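Local coordinates for MOBA relate protein (Mycobacterium sp., PDB 2WAW) that is of unknown function but, as a MobA-like member of the GT-A clan, probably transfers a nucleotide from a nucleoside triphosphate to an acceptor such as a cofactor, at residues S4-V9 / G98-L103; P22-P27 / D58-K63; I50-G55 / D70-D75; G123-V128 / G165-R170. All coordinates share one frame; numbering follows the deposited sequence.

Contact 1 of 4, residues S4-V9 / G98-L103; sequences SRVTGV and GIVLML
Strands 6-9 and 98-103 run parallel, their short axes approaching to 4.6 Å with N-to-C directions 23° apart. These are central neighbours in the mixed sheet of the GT-A-like, Rossmann-type nucleotidyltransferase fold, and 88 residues separate the two segments in sequence. The ladder is firm from Thr7 onward: Val100 N donates to Thr7 O at 3.0 Å, Val9 N to Val100 O at 2.8 Å, and Met102 N to Val9 O at 3.0 Å. At the start of the strands it is looser, since the bond from Thr7 N to Gly98 O is straight but weak.

Side chains alternate across the sheet. Val6 and Val100 share one face, on which Gly8, paired with Val100, puts no side chain; there Phe46 and Trp140 pack over both valines. Thr7, Val9, Ile99 and Leu101 occupy the other face, where the last three pack on Ala88, Leu89 and Leu85 of helix 84-90. Ile99 holds CG1 between its backbone N and carbonyl carbon (chi1 61°), which turns CG2 to the backbone N side, where it meets Val9 CG2 at 4.0 Å. Leu101 lies alongside Val9, both pointing the same way, and its CD2 rests against Val9 CB at 3.9 Å. Thr7 OG1 is hydrogen-bonded to Gln48 OE1, on the neighbouring strand. On the valine face, Val6 CG1 lies 3.8 Å from Val100 CG2.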
loop_
_atom_site.group_PDB
_atom_site.type_symbol
_atom_site.label_atom_id
_atom_site.label_comp_id
_atom_site.label_asym_id
_atom_site.label_seq_id
_atom_site.Cartn_x
_atom_site.Cartn_y
_atom_site.Cartn_z
ATOM N N SER A 4 6.248 3.073 17.229
ATOM C CA SER A 4 6.523 3.926 16.066
ATOM C C SER A 4 5.508 5.057 15.953
ATOM O O SER A 4 5.799 6.078 15.339
ATOM C CB SER A 4 6.519 3.115 14.763
ATOM O OG SER A 4 5.220 2.637 14.483
ATOM N N ARG A 5 4.315 4.850 16.524
ATOM C CA ARG A 5 3.155 5.739 16.308
ATOM C C ARG A 5 2.798 5.853 14.814
ATOM O O ARG A 5 2.373 6.902 14.318
ATOM C CB ARG A 5 3.360 7.097 16.963
ATOM C CG ARG A 5 3.689 6.968 18.431
ATOM C CD ARG A 5 3.667 8.272 19.183
ATOM N NE ARG A 5 3.824 7.994 20.610
ATOM C CZ ARG A 5 4.093 8.901 21.546
ATOM N NH1 ARG A 5 4.247 10.182 21.228
ATOM N NH2 ARG A 5 4.216 8.513 22.808
ATOM N N VAL A 6 2.980 4.744 14.111
ATOM C CA VAL A 6 2.631 4.661 12.689
ATOM C C VAL A 6 1.738 3.429 12.433
ATOM O O VAL A 6 2.040 2.322 12.889
ATOM C CB VAL A 6 3.900 4.603 11.769
ATOM C CG1 VAL A 6 3.465 4.517 10.312
ATOM C CG2 VAL A 6 4.774 5.833 11.972
ATOM N N THR A 7 0.671 3.639 11.661
ATOM C CA THR A 7 -0.153 2.543 11.156
ATOM C C THR A 7 0.155 2.338 9.685
ATOM O O THR A 7 0.154 3.299 8.925
ATOM C CB THR A 7 -1.648 2.857 11.333
ATOM O OG1 THR A 7 -1.967 2.788 12.729
ATOM C CG2 THR A 7 -2.505 1.837 10.579
ATOM N N GLY A 8 0.436 1.099 9.300
ATOM C CA GLY A 8 0.569 0.751 7.882
ATOM C C GLY A 8 -0.778 0.377 7.304
ATOM O O GLY A 8 -1.581 -0.261 7.973
ATOM N N VAL A 9 -1.029 0.773 6.053
ATOM C CA VAL A 9 -2.286 0.463 5.389
ATOM C C VAL A 9 -1.925 -0.098 4.011
ATOM O O VAL A 9 -1.361 0.606 3.173
ATOM C CB VAL A 9 -3.182 1.728 5.205
ATOM C CG1 VAL A 9 -4.505 1.375 4.449
ATOM C CG2 VAL A 9 -3.494 2.414 6.564
ATOM N N GLY A 98 0.395 9.177 11.848
ATOM C CA GLY A 98 0.107 9.163 10.421
ATOM C C GLY A 98 0.036 7.729 9.957
ATOM O O GLY A 98 0.195 6.785 10.761
ATOM N N ILE A 99 -0.206 7.558 8.662
ATOM C CA ILE A 99 -0.214 6.236 8.078
ATOM C C ILE A 99 0.805 6.170 6.979
ATOM O O ILE A 99 1.168 7.195 6.411
ATOM C CB ILE A 99 -1.596 5.841 7.500
ATOM C CG1 ILE A 99 -2.029 6.811 6.361
ATOM C CG2 ILE A 99 -2.624 5.696 8.649
ATOM C CD1 ILE A 99 -3.374 6.447 5.690
ATOM N N VAL A 100 1.245 4.956 6.687
ATOM C CA VAL A 100 1.999 4.669 5.483
ATOM C C VAL A 100 1.121 3.832 4.567
ATOM O O VAL A 100 0.607 2.779 4.977
ATOM C CB VAL A 100 3.329 3.941 5.804
ATOM C CG1 VAL A 100 4.005 3.400 4.518
ATOM C CG2 VAL A 100 4.270 4.853 6.575
ATOM N N LEU A 101 0.947 4.316 3.340
ATOM C CA LEU A 101 0.098 3.686 2.314
ATOM C C LEU A 101 0.904 2.911 1.316
ATOM O O LEU A 101 1.868 3.428 0.763
ATOM C CB LEU A 101 -0.675 4.770 1.547
ATOM C CG LEU A 101 -1.755 5.576 2.255
ATOM C CD1 LEU A 101 -2.227 6.677 1.314
ATOM C CD2 LEU A 101 -2.914 4.674 2.666
ATOM N N MET A 102 0.492 1.674 1.076
ATOM C CA MET A 102 1.105 0.923 0.002
ATOM C C MET A 102 0.063 0.040 -0.647
ATOM O O MET A 102 -1.041 -0.141 -0.128
ATOM C CB MET A 102 2.268 0.101 0.510
ATOM C CG MET A 102 1.850 -1.184 1.135
ATOM S SD MET A 102 3.282 -1.970 1.852
ATOM C CE MET A 102 3.187 -1.384 3.552
ATOM N N LEU A 103 0.372 -0.412 -1.860
ATOM C CA LEU A 103 -0.549 -1.281 -2.603
ATOM C C LEU A 103 -0.260 -2.745 -2.312
ATOM O O LEU A 103 0.901 -3.119 -2.143
ATOM C CB LEU A 103 -0.441 -1.039 -4.119
ATOM C CG LEU A 103 -0.760 0.393 -4.606
ATOM C CD1 LEU A 103 -0.761 0.450 -6.129
ATOM C CD2 LEU A 103 -2.092 0.898 -4.070
#

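Contact 2 of 4, residues P22-P27 / D58-K63; sequences PKQLLP and DEVLEK
Leu25 and Val60 mark the closest backbone approach, 6.8 Å between their CA atoms, where the short 3-10 turn Lys23 to Leu25 lies against helix 57-63. The turn is held by its own bonds, Leu25 N to Pro22 O and Leu26 N to Lys23 O, and what crosses to the helix is side-chain contact.

Leu25 carries most of it. Its two methyls straddle the helix surface, CD1 on Glu59 and CD2 between Val60 and Lys63. CD1 touches Glu59 CB at 3.7 Å, while CD2 lies 3.8 Å from Lys63 CB and 3.9 Å from Val60 CA. The leucine thus bridges residues one turn apart, crossing the stems of Glu59 and Lys63 at about a right angle. Both of these are met through their CB atoms, so their charged ends take no part in gripping the leucine.

Val60 is buried. Its CG2 touches Gln24 CB at 3.9 Å and Leu25 CD2 at 4.0 Å, and beyond this contact Val60 also packs on Leu34. The ring of Pro22 crosses the Glu59 side chain, and in one of two modelled conformers of the glutamate both carboxylate oxygens lie near Pro22 CG.

Lys23 turns the other way, its NZ bonded to Tyr15 O and Val182 O. The loop that follows strand 6-12, with its LAAG...K sequence, is consistent with the signature nucleotide-binding loop of MobA-like transferases, and its end is packed here on helix 57-63, the connecting helix of a beta-alpha-beta unit.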
loop_
_atom_site.group_PDB
_atom_site.type_symbol
_atom_site.label_atom_id
_atom_site.label_comp_id
_atom_site.label_asym_id
_atom_site.label_seq_id
_atom_site.Cartn_x
_atom_site.Cartn_y
_atom_site.Cartn_z
ATOM N N PRO A 22 -8.407 -12.801 -9.264
ATOM C CA PRO A 22 -7.935 -11.897 -8.196
ATOM C C PRO A 22 -6.400 -11.800 -8.162
ATOM O O PRO A 22 -5.722 -12.800 -7.911
ATOM C CB PRO A 22 -8.494 -12.545 -6.917
ATOM C CG PRO A 22 -9.673 -13.407 -7.396
ATOM C CD PRO A 22 -9.141 -13.956 -8.705
ATOM N N LYS A 23 -5.848 -10.620 -8.440
ATOM C CA LYS A 23 -4.388 -10.500 -8.500
ATOM C C LYS A 23 -3.718 -10.804 -7.152
ATOM O O LYS A 23 -2.570 -11.238 -7.115
ATOM C CB LYS A 23 -3.955 -9.126 -9.029
ATOM C CG LYS A 23 -4.229 -7.957 -8.095
ATOM C CD LYS A 23 -3.980 -6.679 -8.912
ATOM C CE LYS A 23 -4.286 -5.439 -8.159
ATOM N NZ LYS A 23 -3.992 -4.269 -9.027
ATOM N N GLN A 24 -4.458 -10.580 -6.065
ATOM C CA GLN A 24 -3.968 -10.808 -4.700
ATOM C C GLN A 24 -3.472 -12.252 -4.539
ATOM O O GLN A 24 -2.545 -12.516 -3.770
ATOM C CB GLN A 24 -5.097 -10.515 -3.671
ATOM C CG GLN A 24 -5.621 -9.049 -3.644
ATOM C CD GLN A 24 -6.617 -8.693 -4.763
ATOM O OE1 GLN A 24 -6.977 -7.507 -4.956
ATOM N NE2 GLN A 24 -7.058 -9.700 -5.509
ATOM N N LEU A 25 -4.084 -13.153 -5.279
ATOM C CA LEU A 25 -3.821 -14.576 -5.163
ATOM C C LEU A 25 -2.866 -15.158 -6.199
ATOM O O LEU A 25 -2.568 -16.290 -6.140
ATOM C CB LEU A 25 -5.145 -15.368 -5.127
ATOM C CG LEU A 25 -6.111 -14.971 -4.025
ATOM C CD1 LEU A 25 -7.405 -15.558 -4.201
ATOM C CD2 LEU A 25 -5.576 -15.301 -2.661
ATOM N N LEU A 26 -2.393 -14.354 -7.110
ATOM C CA LEU A 26 -1.412 -14.826 -8.104
ATOM C C LEU A 26 -0.149 -15.401 -7.448
ATOM O O LEU A 26 0.430 -14.790 -6.539
ATOM C CB LEU A 26 -1.031 -13.685 -9.022
ATOM C CG LEU A 26 -2.156 -13.129 -9.889
ATOM C CD1 LEU A 26 -1.731 -11.767 -10.463
ATOM C CD2 LEU A 26 -2.561 -14.111 -10.998
ATOM N N PRO A 27 0.288 -16.586 -7.900
ATOM C CA PRO A 27 1.487 -17.186 -7.349
ATOM C C PRO A 27 2.696 -16.283 -7.547
ATOM O O PRO A 27 2.885 -15.726 -8.631
ATOM C CB PRO A 27 1.646 -18.462 -8.190
ATOM C CG PRO A 27 0.268 -18.794 -8.618
ATOM C CD PRO A 27 -0.355 -17.449 -8.900
ATOM N N ASP A 58 -13.426 -13.298 0.292
ATOM C CA ASP A 58 -13.675 -14.680 0.708
ATOM C C ASP A 58 -12.538 -15.607 0.305
ATOM O O ASP A 58 -12.046 -16.375 1.143
ATOM C CB ASP A 58 -15.004 -15.187 0.140
ATOM C CG ASP A 58 -16.208 -14.638 0.887
ATOM O OD1 ASP A 58 -16.017 -13.881 1.867
ATOM O OD2 ASP A 58 -17.347 -14.968 0.492
ATOM N N GLU A 59 -12.127 -15.533 -0.961
ATOM C CA GLU A 59 -11.015 -16.340 -1.490
ATOM C C GLU A 59 -9.697 -15.965 -0.807
ATOM O O GLU A 59 -8.889 -16.821 -0.455
ATOM C CB GLU A 59 -10.872 -16.141 -3.006
ATOM C CG GLU A 59 -12.118 -16.426 -3.834
ATOM C CD GLU A 59 -12.021 -15.858 -5.244
ATOM O OE1 GLU A 59 -11.367 -16.489 -6.100
ATOM O OE2 GLU A 59 -12.597 -14.776 -5.498
ATOM N N VAL A 60 -9.477 -14.662 -0.641
ATOM C CA VAL A 60 -8.248 -14.174 -0.014
ATOM C C VAL A 60 -8.108 -14.639 1.448
ATOM O O VAL A 60 -7.024 -15.057 1.880
ATOM C CB VAL A 60 -8.118 -12.642 -0.123
ATOM C CG1 VAL A 60 -6.923 -12.143 0.673
ATOM C CG2 VAL A 60 -7.952 -12.239 -1.572
ATOM N N LEU A 61 -9.200 -14.616 2.170
ATOM C CA LEU A 61 -9.210 -15.031 3.540
ATOM C C LEU A 61 -8.824 -16.499 3.646
ATOM O O LEU A 61 -8.271 -16.909 4.605
ATOM C CB LEU A 61 -10.560 -14.770 4.195
ATOM C CG LEU A 61 -11.056 -13.347 4.294
ATOM C CD1 LEU A 61 -12.418 -13.217 4.906
ATOM C CD2 LEU A 61 -10.100 -12.447 4.960
ATOM N N GLU A 62 -9.218 -17.287 2.672
ATOM C CA GLU A 62 -8.884 -18.702 2.632
ATOM C C GLU A 62 -7.414 -18.984 2.351
ATOM O O GLU A 62 -6.938 -19.972 2.761
ATOM C CB GLU A 62 -9.793 -19.482 1.673
ATOM C CG GLU A 62 -11.277 -19.399 1.998
ATOM C CD GLU A 62 -12.259 -19.906 0.915
ATOM O OE1 GLU A 62 -11.901 -20.177 -0.249
ATOM O OE2 GLU A 62 -13.438 -20.024 1.255
ATOM N N LYS A 63 -6.730 -18.106 1.632
ATOM C CA LYS A 63 -5.418 -18.423 1.037
ATOM C C LYS A 63 -4.228 -17.538 1.428
ATOM O O LYS A 63 -3.091 -17.839 1.055
ATOM C CB LYS A 63 -5.522 -18.449 -0.491
ATOM C CG LYS A 63 -6.361 -19.591 -1.042
ATOM C CD LYS A 63 -6.564 -19.435 -2.536
ATOM C CE LYS A 63 -7.420 -20.558 -3.096
ATOM N NZ LYS A 63 -7.443 -20.528 -4.585
#

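Contact 3 of 4, residues I50-G55 / D70-D75; sequences IVTLGG and DIVLVD
Val72 O is approached by two groups of the neighbouring strand: Leu53 N donates to it at 3.0 Å, and Thr52 CA makes a CA-H...O contact at 3.2 Å. The same pairing recurs two residues earlier, where Asp70 O receives Val51 N at 2.9 Å and the CA-H of Ile50. In the other direction Val72 N donates to Val51 O and Val74 N to Leu53 O, so four bonds zip two parallel strands whose directions differ by 25°. At the C-terminal end, where the ladder stops, a water donates to both Gly54 O and Val74 O and carries the link on.

Side chains fall on two faces. Ile50, Thr52, Asp70 and Val72 share one. There Ile50 CG2, anti to the backbone N because CG1 is turned beside it (chi1 -65°), meets Val72 CG2 at 3.7 Å, and Thr52 lies alongside Val72, pointing the same way. Thr52 OG1 bonds to Ser84 OG and to Ala12 N; Asp70 OD2 accepts from Gln48 NE2. On the other face Ile71 sends CD1 to Val51 CB at 4.0 Å and CG2 to Leu53 CD1 at 4.1 Å, while Leu73 CD2 reaches Leu53 CB. Val60 and Leu61 of helix 57-63 pack on Leu53.

This is a classic beta-alpha-beta crossover, with 70-73 an outermost strand of the sheet. Thr52 OG1 and Asp70 OD2 are bonded outside the pair, so cohesion here rests on main-chain bonds, aliphatic side chains and the water at the C-terminal end.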
loop_
_atom_site.group_PDB
_atom_site.type_symbol
_atom_site.label_atom_id
_atom_site.label_comp_id
_atom_site.label_asym_id
_atom_site.label_seq_id
_atom_site.Cartn_x
_atom_site.Cartn_y
_atom_site.Cartn_z
ATOM N N ILE A 50 -3.180 -2.577 8.714
ATOM C CA ILE A 50 -4.507 -2.732 8.143
ATOM C C ILE A 50 -4.406 -3.173 6.680
ATOM O O ILE A 50 -3.609 -2.689 5.965
ATOM C CB ILE A 50 -5.264 -1.398 8.135
ATOM C CG1 ILE A 50 -5.536 -0.908 9.558
ATOM C CG2 ILE A 50 -6.532 -1.487 7.319
ATOM C CD1 ILE A 50 -6.025 0.453 9.612
ATOM N N VAL A 51 -5.201 -4.142 6.317
ATOM C CA VAL A 51 -5.277 -4.569 4.918
ATOM C C VAL A 51 -6.716 -4.460 4.458
ATOM O O VAL A 51 -7.637 -4.940 5.142
ATOM C CB VAL A 51 -4.815 -6.031 4.745
ATOM C CG1 VAL A 51 -4.695 -6.409 3.237
ATOM C CG2 VAL A 51 -3.516 -6.278 5.502
ATOM N N THR A 52 -6.921 -3.810 3.305
ATOM C CA THR A 52 -8.277 -3.724 2.750
ATOM C C THR A 52 -8.453 -4.764 1.663
ATOM O O THR A 52 -7.523 -5.061 0.897
ATOM C CB THR A 52 -8.611 -2.322 2.169
ATOM O OG1 THR A 52 -7.786 -2.090 1.021
ATOM C CG2 THR A 52 -8.342 -1.202 3.201
ATOM N N LEU A 53 -9.658 -5.317 1.610
ATOM C CA LEU A 53 -9.992 -6.323 0.618
ATOM C C LEU A 53 -11.361 -6.012 0.067
ATOM O O LEU A 53 -12.209 -5.447 0.767
ATOM C CB LEU A 53 -9.986 -7.715 1.255
ATOM C CG LEU A 53 -8.670 -8.218 1.844
ATOM C CD1 LEU A 53 -8.886 -9.546 2.541
ATOM C CD2 LEU A 53 -7.692 -8.370 0.746
ATOM N N GLY A 54 -11.587 -6.396 -1.183
ATOM C CA GLY A 54 -12.864 -6.123 -1.829
ATOM C C GLY A 54 -13.667 -7.383 -2.109
ATOM O O GLY A 54 -13.771 -8.272 -1.254
ATOM N N GLY A 55 -14.202 -7.470 -3.328
ATOM C CA GLY A 55 -15.067 -8.581 -3.737
ATOM C C GLY A 55 -14.469 -9.977 -3.618
ATOM O O GLY A 55 -15.203 -10.943 -3.395
ATOM N N ASP A 70 -5.422 -6.055 10.916
ATOM C CA ASP A 70 -6.790 -5.536 10.896
ATOM C C ASP A 70 -7.301 -5.592 9.465
ATOM O O ASP A 70 -6.777 -4.901 8.584
ATOM C CB ASP A 70 -6.846 -4.106 11.430
ATOM C CG ASP A 70 -6.562 -4.042 12.909
ATOM O OD1 ASP A 70 -7.131 -4.875 13.661
ATOM O OD2 ASP A 70 -5.770 -3.179 13.326
ATOM N N ILE A 71 -8.309 -6.421 9.251
ATOM C CA ILE A 71 -8.866 -6.679 7.916
ATOM C C ILE A 71 -10.106 -5.832 7.689
ATOM O O ILE A 71 -11.082 -5.937 8.445
ATOM C CB ILE A 71 -9.193 -8.187 7.745
ATOM C CG1 ILE A 71 -7.932 -9.046 7.948
ATOM C CG2 ILE A 71 -9.884 -8.470 6.413
ATOM C CD1 ILE A 71 -6.709 -8.637 7.095
ATOM N N VAL A 72 -10.077 -5.013 6.639
ATOM C CA VAL A 72 -11.166 -4.066 6.378
ATOM C C VAL A 72 -11.811 -4.498 5.049
ATOM O O VAL A 72 -11.160 -4.495 4.016
ATOM C CB VAL A 72 -10.637 -2.624 6.343
ATOM C CG1 VAL A 72 -11.722 -1.660 5.889
ATOM C CG2 VAL A 72 -10.097 -2.220 7.746
ATOM N N LEU A 73 -13.072 -4.925 5.095
ATOM C CA LEU A 73 -13.716 -5.498 3.899
ATOM C C LEU A 73 -14.658 -4.473 3.299
ATOM O O LEU A 73 -15.459 -3.875 4.017
ATOM C CB LEU A 73 -14.505 -6.771 4.253
ATOM C CG LEU A 73 -13.812 -7.895 5.027
ATOM C CD1 LEU A 73 -14.758 -9.070 5.248
ATOM C CD2 LEU A 73 -12.570 -8.354 4.306
ATOM N N VAL A 74 -14.562 -4.265 1.991
ATOM C CA VAL A 74 -15.410 -3.288 1.302
ATOM C C VAL A 74 -16.077 -3.914 0.070
ATOM O O VAL A 74 -15.693 -5.002 -0.383
ATOM C CB VAL A 74 -14.639 -2.000 0.908
ATOM C CG1 VAL A 74 -14.019 -1.328 2.142
ATOM C CG2 VAL A 74 -13.547 -2.303 -0.127
ATOM N N ASP A 75 -17.102 -3.238 -0.434
ATOM C CA ASP A 75 -17.742 -3.627 -1.687
ATOM C C ASP A 75 -16.857 -3.235 -2.868
ATOM O O ASP A 75 -16.048 -2.303 -2.768
ATOM C CB ASP A 75 -19.084 -2.911 -1.830
ATOM C CG ASP A 75 -20.089 -3.346 -0.788
ATOM O OD1 ASP A 75 -20.892 -2.495 -0.359
ATOM O OD2 ASP A 75 -20.072 -4.535 -0.403
HETATM O O HOH W 1 -15.178 -7.572 1.002
#

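Contact 4 of 4, residues G123-V128 / G165-R170; sequences GATIAV and GRHGVR
Thr125 meets His167 at about a right angle: its CG2 lies against CB of His167 at 3.8 Å and also comes near the imidazole CG and CD2, approaching the ring obliquely. The methyl is set there by the torsion that puts CG2 anti to the backbone N, with OG1 beside that N (chi1 -60°). Ile126 reaches the same histidine stem from its own position, CD1 4.1 Å from His167 CB, so the two side chains converge on one carbon. Arg166 CB lies over one face of the ring, near the rim; Leu161 and Val145 also touch the His167 side chain.

Further along, Val169 CG2 touches Ile126 CB, and Val169 CG1 lies obliquely across from Val128 CG1 at 4.2 Å. Ile126 and Val128 also pack on Ile162. Ala127 and Arg170 share the other face, and Ala124 CB of the preceding loop also rests 4.0 Å from Arg170 CB; the arginine then runs out extended, its NH1 bonded to Gly120 O.

The backbones are parallel, with Ile126 N donating to Gly168 O at 3.1 Å, Arg170 N to Ile126 O at 2.9 Å and Val128 N to Arg170 O at 2.8 Å. Such pairing adds strand 169-173 as the outermost strand at this end of the mixed sheet. Its parallel partner, strand 126-131, is itself antiparallel to strand 134-142, an arrangement consistent with the GT-A-like nucleotidyltransferase fold.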
loop_
_atom_site.group_PDB
_atom_site.type_symbol
_atom_site.label_atom_id
_atom_site.label_comp_id
_atom_site.label_asym_id
_atom_site.label_seq_id
_atom_site.Cartn_x
_atom_site.Cartn_y
_atom_site.Cartn_z
ATOM N N GLY A 123 6.696 15.407 11.202
ATOM C CA GLY A 123 6.680 16.846 10.914
ATOM C C GLY A 123 6.510 17.293 9.463
ATOM O O GLY A 123 6.609 18.493 9.181
ATOM N N ALA A 124 6.265 16.350 8.544
ATOM C CA ALA A 124 5.777 16.685 7.192
ATOM C C ALA A 124 4.305 16.286 7.085
ATOM O O ALA A 124 3.875 15.291 7.679
ATOM C CB ALA A 124 6.591 15.996 6.114
ATOM N N THR A 125 3.532 17.064 6.337
ATOM C CA THR A 125 2.113 16.767 6.139
ATOM C C THR A 125 1.916 15.516 5.283
ATOM O O THR A 125 1.142 14.632 5.646
ATOM C CB THR A 125 1.350 17.981 5.544
ATOM O OG1 THR A 125 1.461 19.094 6.440
ATOM C CG2 THR A 125 -0.115 17.658 5.342
ATOM N N ILE A 126 2.628 15.452 4.156
ATOM C CA ILE A 126 2.690 14.268 3.293
ATOM C C ILE A 126 4.154 14.004 2.967
ATOM O O ILE A 126 4.941 14.941 2.855
ATOM C CB ILE A 126 1.920 14.496 1.964
ATOM C CG1 ILE A 126 0.425 14.712 2.244
ATOM C CG2 ILE A 126 2.151 13.347 0.983
ATOM C CD1 ILE A 126 -0.383 15.207 1.047
ATOM N N ALA A 127 4.532 12.739 2.858
ATOM C CA ALA A 127 5.852 12.438 2.277
ATOM C C ALA A 127 5.734 11.318 1.268
ATOM O O ALA A 127 4.814 10.493 1.344
ATOM C CB ALA A 127 6.830 12.086 3.359
ATOM N N VAL A 128 6.660 11.294 0.315
ATOM C CA VAL A 128 6.636 10.284 -0.749
ATOM C C VAL A 128 8.039 9.761 -0.998
ATOM O O VAL A 128 9.017 10.443 -0.688
ATOM C CB VAL A 128 6.034 10.845 -2.066
ATOM C CG1 VAL A 128 4.617 11.368 -1.833
ATOM C CG2 VAL A 128 6.943 11.926 -2.681
ATOM N N GLY A 165 -0.634 21.018 -4.309
ATOM C CA GLY A 165 0.125 22.160 -3.784
ATOM C C GLY A 165 -0.431 22.788 -2.510
ATOM O O GLY A 165 0.122 23.785 -2.015
ATOM N N ARG A 166 -1.514 22.221 -1.975
ATOM C CA ARG A 166 -2.113 22.734 -0.733
ATOM C C ARG A 166 -1.323 22.308 0.503
ATOM O O ARG A 166 -1.394 22.968 1.543
ATOM C CB ARG A 166 -3.559 22.249 -0.557
ATOM C CG ARG A 166 -4.477 22.408 -1.756
ATOM C CD ARG A 166 -5.784 21.678 -1.469
ATOM N NE ARG A 166 -6.164 20.762 -2.543
ATOM C CZ ARG A 166 -6.907 19.669 -2.373
ATOM N NH1 ARG A 166 -7.352 19.339 -1.165
ATOM N NH2 ARG A 166 -7.201 18.898 -3.414
ATOM N N HIS A 167 -0.597 21.191 0.394
ATOM C CA HIS A 167 0.101 20.614 1.542
ATOM C C HIS A 167 1.571 20.419 1.239
ATOM O O HIS A 167 1.941 20.188 0.083
ATOM C CB HIS A 167 -0.510 19.262 1.914
ATOM C CG HIS A 167 -1.982 19.319 2.199
ATOM N ND1 HIS A 167 -2.922 18.756 1.362
ATOM C CD2 HIS A 167 -2.673 19.861 3.230
ATOM C CE1 HIS A 167 -4.130 18.948 1.865
ATOM N NE2 HIS A 167 -4.008 19.616 2.998
ATOM N N GLY A 168 2.402 20.509 2.275
ATOM C CA GLY A 168 3.824 20.204 2.142
ATOM C C GLY A 168 3.981 18.743 1.774
ATOM O O GLY A 168 3.306 17.871 2.338
ATOM N N VAL A 169 4.847 18.489 0.802
ATOM C CA VAL A 169 5.120 17.138 0.339
ATOM C C VAL A 169 6.613 16.912 0.355
ATOM O O VAL A 169 7.362 17.492 -0.461
ATOM C CB VAL A 169 4.551 16.892 -1.079
ATOM C CG1 VAL A 169 4.949 15.499 -1.596
ATOM C CG2 VAL A 169 3.035 17.061 -1.090
ATOM N N ARG A 170 7.058 16.059 1.269
ATOM C CA ARG A 170 8.488 15.812 1.387
ATOM C C ARG A 170 8.908 14.621 0.534
ATOM O O ARG A 170 8.337 13.543 0.666
ATOM C CB ARG A 170 8.844 15.575 2.836
ATOM C CG ARG A 170 10.286 15.735 3.118
ATOM C CD ARG A 170 10.541 15.776 4.608
ATOM N NE ARG A 170 11.905 16.212 4.851
ATOM C CZ ARG A 170 12.467 16.314 6.053
ATOM N NH1 ARG A 170 11.809 15.954 7.146
ATOM N NH2 ARG A 170 13.713 16.746 6.145
#

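Contacts 1, 3 and 4 all lie on one mixed sheet, while contact 2 lies on helix 57-63, which connects the two strands of contact 3 and packs on one face of the sheet. Contact 1 is the buried centre; contacts 3 and 4 take in the two outermost strands, and more of their residues are partly exposed. Contacts 1 and 3 are directly joined, Gly8 O lying 2.9 Å from Ile50 N in a probable hydrogen bond. Contact 4 touches none of the others, its centre about 15 Å from that of contact 1. Chemically, backbone ladders dominate the strand pairs, whereas contact 2 relies on side-chain packing.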